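Local atomic coordinates of endoglucanase (Ganoderma lucidum, PDB entry 5D8Z), a protein that probably hydrolyses internal beta-1,4-glycosidic bonds of cellulose and related glucans, as a family 5 endoglucanase. Residues A[75-80]-A[103-108]; A[128-131]-A[136-139]; A[213-218]-A[262-267]; A[238-241]-A[245-248]; A[294-297]-A[302-305]. One frame throughout, in Å; residues are numbered along the deposited sequence.

Contact 1 (A[75-80]-A[103-108]); sequences FRLPVG and ALVQAC
F75 and L77 on strand 75-79 face C108, L104 and V105 on helix 103-108, the two axes running nearly antiparallel (177°) and approaching to 9.8 Å. The helix packs on the second strand of the eight-stranded barrel, as in a (beta/alpha)8 fold. L77 reaches outward with CG anti to its carbonyl carbon (chi1 -51°), and its two methyls divide the work. CD1 meets V105 CG2, the side chains crossing at about a right angle, while CD2 lies 4.0 Å from L104 CG as the leucines slide past each other. One turn further along the helix, C108 SG comes to the rim of the F75 ring, 3.8 Å from CD2 and close to the ring plane. That sulfur is bonded to C115, so the aromatic edge packs against a disulfide. On the other side of the strand R76 forms salt bridges with D118 and with E276 of the glycan pocket. Across the contact, cohesion rests on apolar packing and one edge-on sulfur-aromatic approach, without directional polar bonds.

Contact 2 (A[128-131]-A[136-139]); sequences EIIG and TNQD
The flat carboxamide of N137 presents its amino nitrogen to the backbone of 130-131: at the ND2 corner G131 CA stands 3.3 Å away, and I130 CG2 comes 3.9 Å from that same nitrogen. ND2 also makes a weak hydrogen bond to S177. The contact places the turn after strand 128-129, the second strand of a small antiparallel hairpin with 124-125, beside the start of helix 137-149, which opens with a capping box formed by T136 and D139. G131 has a positive phi (84°), a backbone conformation that glycine accepts readily. I130 stays beside the amide through CG2, while its CG1 branch leads away. In the box, D139 N gives a straight bond (179°) to T136 OG1, 3.2 Å long. The return bond runs from T136 N to D139 OD2 over 3.1 Å, meeting that oxygen on its anti side and 34° out of the carboxylate plane.

Contact 3 (A[213-218]-A[262-267]); sequences SADALK and AEWLRC
A214 and W264 sit at the nearest approach of helices 213-218 and 262-267, their alpha carbons 9.1 Å apart. The axes run in nearly the same direction, with a signed crossing angle of -21°, and come no closer than 12.3 Å. So wide a spacing is bridged chiefly by one large side chain. W264 has CG anti to its backbone N (chi1 -168°), which carries the indole across to the other helix. There A214 CB rests over one face of the six-membered ring, 4.0 Å from its centroid and 16° off the normal, a CH-pi contact displaced toward the rim, with CH2 the nearest ring atom. Helix-helix packing of this kind belongs to the outer layer of the (beta/alpha)8 barrel, where helices flanking successive strands lie side by side; here the pair follows strands 194-198 and 230-235. Two more residues of helix 213-218 lie beside the indole. D215 OD1 approaches the ring edge 4.0 Å from W264 CZ2, its carboxylate turned steeply to the ring. K218 passes by obliquely with an extended chain, its CD near W264 CH2, and carries NZ on to a hydrogen bond with N268. An alanine in place of W264 would probably open a gap between the two helices and leave the A214 methyl without its aromatic cover. N268 also binds the tryptophan's own backbone, its ND2 donating to W264 O.

Contact 4 (A[238-241]-A[245-248]); sequences LDSD and THEE. With BGC (beta-D-glucopyranose), chain C.
D239 OD2 is gripped by three groups that follow it in the chain: H246 ND1, the backbone N of T245 and the hydroxyl of S243. The imidazole bond is 3.2 Å from H246 ND1 to D239 OD2 and bent (143°); it uses the anti lone pair of the oxygen, and the acceptor lies 26° out of the ring plane. T245 N to D239 OD2 is a weak bond, 3.4 Å. The aspartate's CG is tucked between its backbone N and carbonyl carbon (chi1 50°), which turns the carboxylate back so that its other oxygen takes the N-H of G244. D241 adds a second carboxylate, and S243 OG, hydrogen-bonded to D239 OD2 and D241 OD1, lies between the two. An alanine in place of D239 would probably leave H246 ND1 and T245 N without their shared acceptor and hold the ring less firmly. The carbonyl O of D241 accepts from O2 of the bound glucose over 3.0 Å, and D241 and S243 belong to the glycan pocket at the barrel's loops. The site lies in the long loop between barrel strand 230-235 and helix 254-267, with L238 packing on F288, M289 and Q292 of helix 283-298.

Contact 5 (A[294-297]-A[302-305]); sequences AYQN and VFLG
Y295 with CG anti to its backbone N (chi1 -172°) and F303 with CG anti to its carbonyl carbon (chi1 -57°) send their rings toward each other from helix 294-297 and strand 303-305. The rings meet by their edges: Y295 CE2 lies 4.0 Å from F303 CE1, each carbon near the plane of the other's ring, while the side chains cross at a slant. This is contact between rims, not a stack of either kind. The F303 edge has a second neighbour in Q296 O, which sits near the ring plane 4.0 Å from F303 CD1, and the aliphatic CG of Q296 passes at 4.4 Å from that same CD1. V302 CG2 covers one face of F303, 3.9 Å above its plane, and W258 of helix 254-267 engages the phenylalanine edge to face. The contact joins the helix and second strand of the beta-alpha-beta unit 272-277, 283-298, 303-312, and this eighth strand closes the TIM barrel against the first. Since aromatic C-H edges carry a slight positive charge, a carbonyl oxygen near the ring plane is probably a mildly favourable neighbour, but at this distance the union of helix and strand is mainly one of buried, largely apolar packing.

Along the chain, contact 1 comes first and closes the span from the second barrel strand to the helix that packs on it. Contact 2 follows, closing a four-residue turn between the small hairpin and helix 137-149. Contact 3 then ties segments of two outer helices with 43 residues between them, and the much shorter loop of contact 4, at the glycan pocket, lies wholly within that span. Contact 5 comes last, joining helix 283-298 to the eighth barrel strand, 303-312. None of the five loops crosses another. In space contacts 3 and 5 touch, through A262 and L265 against V302 and F303, whereas contacts 2 and 5 lie on opposite sides of the chain's centre, about 33 Å apart between centres.

Contact 1 (A[75-80]-A[103-108])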
loop_
_atom_site.group_PDB
_atom_site.type_symbol
_atom_site.label_atom_id
_atom_site.label_comp_id
_atom_site.label_asym_id
_atom_site.label_seq_id
_atom_site.Cartn_x
_atom_site.Cartn_y
_atom_site.Cartn_z
ATOM N N PHE A 75 6.148 -6.593 -1.710
ATOM C CA PHE A 75 5.399 -6.611 -0.458
ATOM C C PHE A 75 5.152 -5.223 0.018
ATOM O O PHE A 75 5.929 -4.320 -0.219
ATOM C CB PHE A 75 6.126 -7.449 0.593
ATOM C CG PHE A 75 6.291 -8.857 0.151
ATOM C CD1 PHE A 75 5.167 -9.651 -0.053
ATOM C CD2 PHE A 75 7.516 -9.344 -0.191
ATOM C CE1 PHE A 75 5.280 -10.940 -0.536
ATOM C CE2 PHE A 75 7.655 -10.639 -0.675
ATOM C CZ PHE A 75 6.530 -11.439 -0.849
ATOM N N ARG A 76 4.034 -5.055 0.680
ATOM C CA ARG A 76 3.678 -3.762 1.153
ATOM C C ARG A 76 3.754 -3.802 2.650
ATOM O O ARG A 76 3.172 -4.679 3.260
ATOM C CB ARG A 76 2.285 -3.426 0.695
ATOM C CG ARG A 76 1.891 -2.013 1.025
ATOM C CD ARG A 76 0.699 -1.620 0.213
ATOM N NE ARG A 76 0.263 -0.265 0.466
ATOM C CZ ARG A 76 -0.761 0.056 1.241
ATOM N NH1 ARG A 76 -1.440 -0.873 1.913
ATOM N NH2 ARG A 76 -1.105 1.327 1.352
ATOM N N LEU A 77 4.445 -2.824 3.226
ATOM C CA LEU A 77 4.861 -2.841 4.621
ATOM C C LEU A 77 4.318 -1.631 5.344
ATOM O O LEU A 77 5.013 -0.594 5.454
ATOM C CB LEU A 77 6.385 -2.783 4.725
ATOM C CG LEU A 77 7.217 -3.765 3.926
ATOM C CD1 LEU A 77 8.672 -3.556 4.311
ATOM C CD2 LEU A 77 6.760 -5.181 4.182
ATOM N N PRO A 78 3.095 -1.750 5.872
ATOM C CA PRO A 78 2.459 -0.621 6.548
ATOM C C PRO A 78 3.153 -0.203 7.822
ATOM O O PRO A 78 3.500 -1.045 8.637
ATOM C CB PRO A 78 1.069 -1.135 6.864
ATOM C CG PRO A 78 0.862 -2.291 5.947
ATOM C CD PRO A 78 2.207 -2.913 5.799
ATOM N N VAL A 79 3.371 1.098 7.981
ATOM C CA VAL A 79 3.874 1.624 9.240
ATOM C C VAL A 79 3.374 3.031 9.487
ATOM O O VAL A 79 3.229 3.775 8.572
ATOM C CB VAL A 79 5.410 1.621 9.267
ATOM C CG1 VAL A 79 5.988 2.564 8.233
ATOM C CG2 VAL A 79 5.897 1.995 10.655
ATOM N N GLY A 80 3.162 3.395 10.741
ATOM C CA GLY A 80 2.704 4.721 11.108
ATOM C C GLY A 80 3.778 5.770 11.325
ATOM O O GLY A 80 4.862 5.499 11.808
ATOM N N ALA A 103 14.454 -3.767 9.486
ATOM C CA ALA A 103 14.623 -5.257 9.452
ATOM C C ALA A 103 13.540 -5.946 8.635
ATOM O O ALA A 103 13.764 -6.958 8.039
ATOM C CB ALA A 103 14.668 -5.853 10.835
ATOM N N LEU A 104 12.363 -5.380 8.583
ATOM C CA LEU A 104 11.326 -5.993 7.824
ATOM C C LEU A 104 11.600 -5.718 6.354
ATOM O O LEU A 104 11.540 -6.632 5.521
ATOM C CB LEU A 104 9.991 -5.411 8.262
ATOM C CG LEU A 104 8.713 -5.910 7.612
ATOM C CD1 LEU A 104 8.711 -7.434 7.562
ATOM C CD2 LEU A 104 7.517 -5.364 8.391
ATOM N N VAL A 105 11.912 -4.461 6.044
ATOM C CA VAL A 105 12.283 -4.050 4.688
ATOM C C VAL A 105 13.477 -4.835 4.172
ATOM O O VAL A 105 13.490 -5.232 3.011
ATOM C CB VAL A 105 12.629 -2.553 4.664
ATOM C CG1 VAL A 105 13.418 -2.171 3.433
ATOM C CG2 VAL A 105 11.357 -1.733 4.755
ATOM N N GLN A 106 14.483 -5.066 5.029
ATOM C CA GLN A 106 15.606 -5.930 4.658
ATOM C C GLN A 106 15.193 -7.353 4.380
ATOM O O GLN A 106 15.728 -7.967 3.478
ATOM C CB GLN A 106 16.692 -5.909 5.706
ATOM C CG GLN A 106 17.408 -4.560 5.786
ATOM C CD GLN A 106 17.667 -3.905 4.410
ATOM O OE1 GLN A 106 18.362 -4.458 3.544
ATOM N NE2 GLN A 106 17.108 -2.715 4.215
ATOM N N ALA A 107 14.211 -7.862 5.113
ATOM C CA ALA A 107 13.685 -9.196 4.841
ATOM C C ALA A 107 12.939 -9.254 3.543
ATOM O O ALA A 107 12.914 -10.278 2.880
ATOM C CB ALA A 107 12.762 -9.646 5.951
ATOM N N CYS A 108 12.274 -8.172 3.212
ATOM C CA CYS A 108 11.528 -8.104 1.961
ATOM C C CYS A 108 12.496 -8.092 0.778
ATOM O O CYS A 108 12.293 -8.763 -0.233
ATOM C CB CYS A 108 10.639 -6.865 1.960
ATOM S SG CYS A 108 9.922 -6.438 0.372
#

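Contact 2 (A[128-131]-A[136-139])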
loop_
_atom_site.group_PDB
_atom_site.type_symbol
_atom_site.label_atom_id
_atom_site.label_comp_id
_atom_site.label_asym_id
_atom_site.label_seq_id
_atom_site.Cartn_x
_atom_site.Cartn_y
_atom_site.Cartn_z
ATOM N N GLU A 128 -6.206 15.219 12.867
ATOM C CA GLU A 128 -6.073 16.460 12.121
ATOM C C GLU A 128 -5.487 16.171 10.736
ATOM O O GLU A 128 -4.685 15.269 10.613
ATOM C CB GLU A 128 -5.145 17.353 12.945
ATOM C CG GLU A 128 -5.477 18.832 12.912
ATOM C CD GLU A 128 -6.727 19.213 13.683
ATOM O OE1 GLU A 128 -6.681 19.338 14.937
ATOM O OE2 GLU A 128 -7.753 19.427 13.012
ATOM N N ILE A 129 -5.842 16.939 9.708
ATOM C CA ILE A 129 -5.455 16.603 8.309
ATOM C C ILE A 129 -4.273 17.377 7.719
ATOM O O ILE A 129 -4.246 18.610 7.698
ATOM C CB ILE A 129 -6.611 16.830 7.324
ATOM C CG1 ILE A 129 -7.855 16.034 7.715
ATOM C CG2 ILE A 129 -6.194 16.497 5.888
ATOM C CD1 ILE A 129 -9.108 16.546 7.042
ATOM N N ILE A 130 -3.323 16.644 7.155
ATOM C CA ILE A 130 -2.099 17.255 6.671
ATOM C C ILE A 130 -2.456 18.303 5.660
ATOM O O ILE A 130 -3.205 18.034 4.777
ATOM C CB ILE A 130 -1.224 16.240 5.932
ATOM C CG1 ILE A 130 -0.717 15.160 6.896
ATOM C CG2 ILE A 130 -0.057 16.940 5.231
ATOM C CD1 ILE A 130 -0.484 13.844 6.212
ATOM N N GLY A 131 -1.908 19.493 5.776
ATOM C CA GLY A 131 -2.101 20.510 4.763
ATOM C C GLY A 131 -3.391 21.287 4.937
ATOM O O GLY A 131 -3.516 22.355 4.334
ATOM N N THR A 136 1.741 20.564 8.497
ATOM C CA THR A 136 1.867 21.288 7.263
ATOM C C THR A 136 2.534 20.405 6.265
ATOM O O THR A 136 3.167 19.400 6.601
ATOM C CB THR A 136 2.719 22.554 7.412
ATOM O OG1 THR A 136 4.044 22.195 7.767
ATOM C CG2 THR A 136 2.182 23.440 8.506
ATOM N N ASN A 137 2.397 20.818 5.016
ATOM C CA ASN A 137 3.037 20.141 3.926
ATOM C C ASN A 137 4.521 19.978 4.182
ATOM O O ASN A 137 5.097 18.981 3.744
ATOM C CB ASN A 137 2.779 20.885 2.616
ATOM C CG ASN A 137 1.327 20.798 2.163
ATOM O OD1 ASN A 137 0.947 21.427 1.174
ATOM N ND2 ASN A 137 0.506 20.024 2.873
ATOM N N GLN A 138 5.130 20.927 4.896
ATOM C CA GLN A 138 6.557 20.845 5.248
ATOM C C GLN A 138 6.883 19.814 6.320
ATOM O O GLN A 138 7.840 19.063 6.170
ATOM C CB GLN A 138 7.103 22.193 5.735
ATOM C CG GLN A 138 7.344 23.192 4.626
ATOM C CD GLN A 138 6.058 23.854 4.176
ATOM O OE1 GLN A 138 5.292 24.389 4.988
ATOM N NE2 GLN A 138 5.804 23.802 2.894
ATOM N N ASP A 139 6.129 19.835 7.420
ATOM C CA ASP A 139 6.224 18.801 8.453
ATOM C C ASP A 139 6.229 17.433 7.708
ATOM O O ASP A 139 7.084 16.591 7.900
ATOM C CB ASP A 139 5.036 18.902 9.479
ATOM C CG ASP A 139 5.041 20.215 10.356
ATOM O OD1 ASP A 139 6.123 20.730 10.712
ATOM O OD2 ASP A 139 3.950 20.726 10.723
#

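Contact 3 (A[213-218]-A[262-267])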
loop_
_atom_site.group_PDB
_atom_site.type_symbol
_atom_site.label_atom_id
_atom_site.label_comp_id
_atom_site.label_asym_id
_atom_site.label_seq_id
_atom_site.Cartn_x
_atom_site.Cartn_y
_atom_site.Cartn_z
ATOM N N SER A 213 -9.984 13.136 -7.799
ATOM C CA SER A 213 -8.671 12.706 -7.342
ATOM C C SER A 213 -7.682 12.631 -8.499
ATOM O O SER A 213 -6.570 13.156 -8.404
ATOM C CB SER A 213 -8.758 11.387 -6.595
ATOM O OG SER A 213 -9.704 11.472 -5.543
ATOM N N ALA A 214 -8.111 12.041 -9.609
ATOM C CA ALA A 214 -7.252 11.879 -10.783
ATOM C C ALA A 214 -6.795 13.185 -11.415
ATOM O O ALA A 214 -5.587 13.377 -11.654
ATOM C CB ALA A 214 -7.960 11.027 -11.824
ATOM N N ASP A 215 -7.733 14.088 -11.702
ATOM C CA ASP A 215 -7.324 15.351 -12.342
ATOM C C ASP A 215 -6.397 16.241 -11.463
ATOM O O ASP A 215 -5.404 16.801 -11.932
ATOM C CB ASP A 215 -8.531 16.090 -12.960
ATOM C CG ASP A 215 -8.730 15.726 -14.492
ATOM O OD1 ASP A 215 -7.714 15.562 -15.239
ATOM O OD2 ASP A 215 -9.893 15.588 -14.955
ATOM N N ALA A 216 -6.664 16.284 -10.171
ATOM C CA ALA A 216 -5.777 16.969 -9.257
ATOM C C ALA A 216 -4.401 16.329 -9.248
ATOM O O ALA A 216 -3.381 17.017 -9.354
ATOM C CB ALA A 216 -6.368 16.941 -7.873
ATOM N N LEU A 217 -4.376 15.006 -9.140
ATOM C CA LEU A 217 -3.112 14.322 -8.982
ATOM C C LEU A 217 -2.369 14.180 -10.284
ATOM O O LEU A 217 -1.138 14.047 -10.287
ATOM C CB LEU A 217 -3.289 12.969 -8.282
ATOM C CG LEU A 217 -3.595 13.062 -6.776
ATOM C CD1 LEU A 217 -4.020 11.730 -6.203
ATOM C CD2 LEU A 217 -2.394 13.568 -6.019
ATOM N N LYS A 218 -3.101 14.252 -11.400
ATOM C CA LYS A 218 -2.442 14.358 -12.705
ATOM C C LYS A 218 -1.435 15.545 -12.806
ATOM O O LYS A 218 -0.487 15.477 -13.576
ATOM C CB LYS A 218 -3.450 14.377 -13.855
ATOM C CG LYS A 218 -2.724 14.291 -15.177
ATOM C CD LYS A 218 -3.618 14.079 -16.368
ATOM C CE LYS A 218 -2.751 14.126 -17.626
ATOM N NZ LYS A 218 -3.509 14.306 -18.891
ATOM N N ALA A 262 -9.487 2.161 -16.323
ATOM C CA ALA A 262 -8.545 1.907 -17.428
ATOM C C ALA A 262 -8.765 2.819 -18.627
ATOM O O ALA A 262 -7.804 3.300 -19.228
ATOM C CB ALA A 262 -8.627 0.459 -17.879
ATOM N N GLU A 263 -10.026 3.046 -18.984
ATOM C CA GLU A 263 -10.333 3.942 -20.091
ATOM C C GLU A 263 -9.667 5.240 -19.788
ATOM O O GLU A 263 -8.848 5.709 -20.581
ATOM C CB GLU A 263 -11.819 4.184 -20.232
ATOM C CG GLU A 263 -12.579 3.041 -20.860
ATOM C CD GLU A 263 -14.077 3.211 -20.675
ATOM O OE1 GLU A 263 -14.493 4.303 -20.213
ATOM O OE2 GLU A 263 -14.834 2.255 -20.978
ATOM N N TRP A 264 -9.983 5.800 -18.618
ATOM C CA TRP A 264 -9.395 7.073 -18.217
ATOM C C TRP A 264 -7.868 6.987 -18.228
ATOM O O TRP A 264 -7.192 7.814 -18.818
ATOM C CB TRP A 264 -9.911 7.541 -16.838
ATOM C CG TRP A 264 -9.510 8.955 -16.596
ATOM C CD1 TRP A 264 -10.234 10.068 -16.915
ATOM C CD2 TRP A 264 -8.260 9.423 -16.081
ATOM N NE1 TRP A 264 -9.519 11.201 -16.608
ATOM C CE2 TRP A 264 -8.296 10.831 -16.111
ATOM C CE3 TRP A 264 -7.117 8.793 -15.599
ATOM C CZ2 TRP A 264 -7.233 11.621 -15.663
ATOM C CZ3 TRP A 264 -6.049 9.579 -15.153
ATOM C CH2 TRP A 264 -6.119 10.976 -15.188
ATOM N N LEU A 265 -7.324 5.979 -17.573
ATOM C CA LEU A 265 -5.872 5.849 -17.481
ATOM C C LEU A 265 -5.155 5.779 -18.823
ATOM O O LEU A 265 -3.999 6.216 -18.943
ATOM C CB LEU A 265 -5.502 4.596 -16.699
ATOM C CG LEU A 265 -5.627 4.764 -15.197
ATOM C CD1 LEU A 265 -5.508 3.400 -14.572
ATOM C CD2 LEU A 265 -4.538 5.666 -14.644
ATOM N N ARG A 266 -5.821 5.191 -19.813
ATOM C CA ARG A 266 -5.178 4.876 -21.087
ATOM C C ARG A 266 -5.003 6.156 -21.897
ATOM O O ARG A 266 -3.880 6.562 -22.273
ATOM C CB ARG A 266 -6.040 3.865 -21.837
ATOM C CG ARG A 266 -5.392 3.208 -23.029
ATOM C CD ARG A 266 -6.195 1.969 -23.411
ATOM N NE ARG A 266 -5.741 0.768 -22.698
ATOM C CZ ARG A 266 -6.506 -0.055 -21.977
ATOM N NH1 ARG A 266 -7.806 0.151 -21.822
ATOM N NH2 ARG A 266 -5.962 -1.114 -21.393
ATOM N N CYS A 267 -6.121 6.831 -22.102
ATOM C CA CYS A 267 -6.103 8.000 -22.921
ATOM C C CYS A 267 -5.211 9.088 -22.316
ATOM O O CYS A 267 -4.636 9.889 -23.064
ATOM C CB CYS A 267 -7.518 8.465 -23.178
ATOM S SG CYS A 267 -8.274 9.291 -21.782
#

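Contact 4 (A[238-241]-A[245-248])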
loop_
_atom_site.group_PDB
_atom_site.type_symbol
_atom_site.label_atom_id
_atom_site.label_comp_id
_atom_site.label_asym_id
_atom_site.label_seq_id
_atom_site.Cartn_x
_atom_site.Cartn_y
_atom_site.Cartn_z
ATOM N N LEU A 238 -14.115 -6.354 -2.308
ATOM C CA LEU A 238 -15.144 -7.028 -3.087
ATOM C C LEU A 238 -16.489 -7.169 -2.375
ATOM O O LEU A 238 -17.361 -7.913 -2.829
ATOM C CB LEU A 238 -14.618 -8.395 -3.545
ATOM C CG LEU A 238 -13.623 -8.315 -4.727
ATOM C CD1 LEU A 238 -12.238 -7.899 -4.258
ATOM C CD2 LEU A 238 -13.501 -9.607 -5.522
ATOM N N ASP A 239 -16.678 -6.442 -1.276
ATOM C CA ASP A 239 -17.905 -6.577 -0.487
ATOM C C ASP A 239 -18.821 -5.418 -0.797
ATOM O O ASP A 239 -18.384 -4.454 -1.421
ATOM C CB ASP A 239 -17.619 -6.692 1.012
ATOM C CG ASP A 239 -16.689 -5.616 1.529
ATOM O OD1 ASP A 239 -15.785 -5.182 0.786
ATOM O OD2 ASP A 239 -16.837 -5.229 2.709
ATOM N N SER A 240 -20.089 -5.524 -0.393
ATOM C CA SER A 240 -21.116 -4.575 -0.852
ATOM C C SER A 240 -20.731 -3.126 -0.586
ATOM O O SER A 240 -20.899 -2.261 -1.467
ATOM C CB SER A 240 -22.484 -4.888 -0.232
ATOM O OG SER A 240 -22.367 -5.284 1.125
ATOM N N ASP A 241 -20.163 -2.877 0.599
ATOM C CA ASP A 241 -19.880 -1.503 1.064
ATOM C C ASP A 241 -18.424 -1.025 0.892
ATOM O O ASP A 241 -18.023 -0.039 1.511
ATOM C CB ASP A 241 -20.320 -1.356 2.531
ATOM C CG ASP A 241 -19.441 -2.130 3.493
ATOM O OD1 ASP A 241 -18.877 -3.167 3.076
ATOM O OD2 ASP A 241 -19.321 -1.702 4.664
ATOM N N THR A 245 -14.656 -5.695 5.293
ATOM C CA THR A 245 -14.946 -6.242 6.618
ATOM C C THR A 245 -15.816 -7.478 6.527
ATOM O O THR A 245 -15.967 -8.174 7.504
ATOM C CB THR A 245 -15.640 -5.201 7.515
ATOM O OG1 THR A 245 -16.885 -4.790 6.922
ATOM C CG2 THR A 245 -14.739 -3.992 7.703
ATOM N N HIS A 246 -16.379 -7.756 5.356
ATOM C CA HIS A 246 -17.217 -8.932 5.169
ATOM C C HIS A 246 -16.465 -10.101 4.610
ATOM O O HIS A 246 -15.487 -9.936 3.885
ATOM C CB HIS A 246 -18.379 -8.595 4.257
ATOM C CG HIS A 246 -19.281 -7.578 4.849
ATOM N ND1 HIS A 246 -19.404 -6.306 4.338
ATOM C CD2 HIS A 246 -20.033 -7.612 5.972
ATOM C CE1 HIS A 246 -20.234 -5.612 5.096
ATOM N NE2 HIS A 246 -20.627 -6.382 6.094
ATOM N N GLU A 247 -16.930 -11.294 4.954
ATOM C CA GLU A 247 -16.273 -12.501 4.476
ATOM C C GLU A 247 -16.722 -12.765 3.061
ATOM O O GLU A 247 -15.935 -13.223 2.256
ATOM C CB GLU A 247 -16.527 -13.731 5.383
ATOM C CG GLU A 247 -15.562 -14.884 5.081
ATOM C CD GLU A 247 -15.308 -15.831 6.248
ATOM O OE1 GLU A 247 -14.276 -15.667 6.945
ATOM O OE2 GLU A 247 -16.123 -16.755 6.457
ATOM N N GLU A 248 -17.975 -12.432 2.757
ATOM C CA GLU A 248 -18.596 -12.830 1.500
ATOM C C GLU A 248 -18.436 -11.744 0.464
ATOM O O GLU A 248 -18.426 -10.570 0.780
ATOM C CB GLU A 248 -20.084 -13.142 1.719
ATOM C CG GLU A 248 -20.623 -14.289 0.856
ATOM C CD GLU A 248 -20.103 -15.668 1.272
ATOM O OE1 GLU A 248 -19.872 -16.521 0.374
ATOM O OE2 GLU A 248 -19.929 -15.899 2.492
HETATM C C2 BGC C . -16.629 3.133 2.636
HETATM C C3 BGC C . -15.438 2.363 3.243
HETATM C C4 BGC C . -15.244 2.684 4.742
HETATM C C5 BGC C . -16.583 2.886 5.513
HETATM C C6 BGC C . -16.405 3.738 6.767
HETATM C C1 BGC C . -17.884 2.930 3.490
HETATM O O1 BGC C . -19.030 3.542 2.884
HETATM O O2 BGC C . -16.867 2.705 1.290
HETATM O O3 BGC C . -14.231 2.644 2.495
HETATM O O4 BGC C . -14.508 1.617 5.385
HETATM O O5 BGC C . -17.650 3.512 4.774
HETATM O O6 BGC C . -17.705 4.106 7.235
#

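Contact 5 (A[294-297]-A[302-305])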
loop_
_atom_site.group_PDB
_atom_site.type_symbol
_atom_site.label_atom_id
_atom_site.label_comp_id
_atom_site.label_asym_id
_atom_site.label_seq_id
_atom_site.Cartn_x
_atom_site.Cartn_y
_atom_site.Cartn_z
ATOM N N ALA A 294 -7.993 -11.631 -13.427
ATOM C CA ALA A 294 -7.933 -11.928 -14.861
ATOM C C ALA A 294 -8.031 -10.629 -15.670
ATOM O O ALA A 294 -7.190 -10.356 -16.543
ATOM C CB ALA A 294 -9.043 -12.894 -15.238
ATOM N N TYR A 295 -9.040 -9.821 -15.351
ATOM C CA TYR A 295 -9.186 -8.462 -15.928
ATOM C C TYR A 295 -7.961 -7.570 -15.725
ATOM O O TYR A 295 -7.467 -6.947 -16.665
ATOM C CB TYR A 295 -10.399 -7.738 -15.356
ATOM C CG TYR A 295 -10.670 -6.445 -16.085
ATOM C CD1 TYR A 295 -11.563 -6.396 -17.171
ATOM C CD2 TYR A 295 -10.038 -5.261 -15.705
ATOM C CE1 TYR A 295 -11.800 -5.214 -17.848
ATOM C CE2 TYR A 295 -10.266 -4.079 -16.385
ATOM C CZ TYR A 295 -11.144 -4.060 -17.460
ATOM O OH TYR A 295 -11.367 -2.875 -18.119
ATOM N N GLN A 296 -7.478 -7.488 -14.495
ATOM C CA GLN A 296 -6.290 -6.698 -14.240
ATOM C C GLN A 296 -5.110 -7.107 -15.084
ATOM O O GLN A 296 -4.433 -6.242 -15.586
ATOM C CB GLN A 296 -5.913 -6.730 -12.773
ATOM C CG GLN A 296 -6.808 -5.833 -11.954
ATOM C CD GLN A 296 -6.432 -5.845 -10.501
ATOM O OE1 GLN A 296 -5.844 -6.807 -10.003
ATOM N NE2 GLN A 296 -6.777 -4.774 -9.801
ATOM N N ASN A 297 -4.872 -8.405 -15.275
ATOM C CA ASN A 297 -3.760 -8.863 -16.156
ATOM C C ASN A 297 -3.992 -8.490 -17.595
ATOM O O ASN A 297 -3.066 -8.099 -18.292
ATOM C CB ASN A 297 -3.554 -10.371 -16.095
ATOM C CG ASN A 297 -2.661 -10.792 -14.949
ATOM O OD1 ASN A 297 -1.427 -10.697 -15.017
ATOM N ND2 ASN A 297 -3.280 -11.277 -13.888
ATOM N N VAL A 302 -2.116 -0.409 -18.288
ATOM C CA VAL A 302 -2.503 0.673 -17.395
ATOM C C VAL A 302 -2.387 0.340 -15.907
ATOM O O VAL A 302 -2.186 1.266 -15.089
ATOM C CB VAL A 302 -3.922 1.180 -17.682
ATOM C CG1 VAL A 302 -3.950 1.874 -19.018
ATOM C CG2 VAL A 302 -4.931 0.058 -17.667
ATOM N N PHE A 303 -2.525 -0.947 -15.553
ATOM C CA PHE A 303 -2.377 -1.413 -14.156
ATOM C C PHE A 303 -1.026 -2.082 -13.950
ATOM O O PHE A 303 -0.705 -3.005 -14.650
ATOM C CB PHE A 303 -3.476 -2.399 -13.805
ATOM C CG PHE A 303 -4.873 -1.857 -13.998
ATOM C CD1 PHE A 303 -5.804 -2.547 -14.742
ATOM C CD2 PHE A 303 -5.259 -0.666 -13.422
ATOM C CE1 PHE A 303 -7.085 -2.056 -14.921
ATOM C CE2 PHE A 303 -6.547 -0.171 -13.586
ATOM C CZ PHE A 303 -7.466 -0.864 -14.342
ATOM N N LEU A 304 -0.227 -1.591 -13.014
ATOM C CA LEU A 304 1.057 -2.200 -12.675
ATOM C C LEU A 304 0.957 -3.486 -11.807
ATOM O O LEU A 304 1.938 -4.264 -11.702
ATOM C CB LEU A 304 1.929 -1.210 -11.907
ATOM C CG LEU A 304 2.688 -0.086 -12.603
ATOM C CD1 LEU A 304 3.943 0.230 -11.792
ATOM C CD2 LEU A 304 3.065 -0.447 -14.027
ATOM N N GLY A 305 -0.197 -3.706 -11.169
ATOM C CA GLY A 305 -0.329 -4.835 -10.242
ATOM C C GLY A 305 -1.393 -4.753 -9.166
ATOM O O GLY A 305 -2.076 -3.741 -9.017
#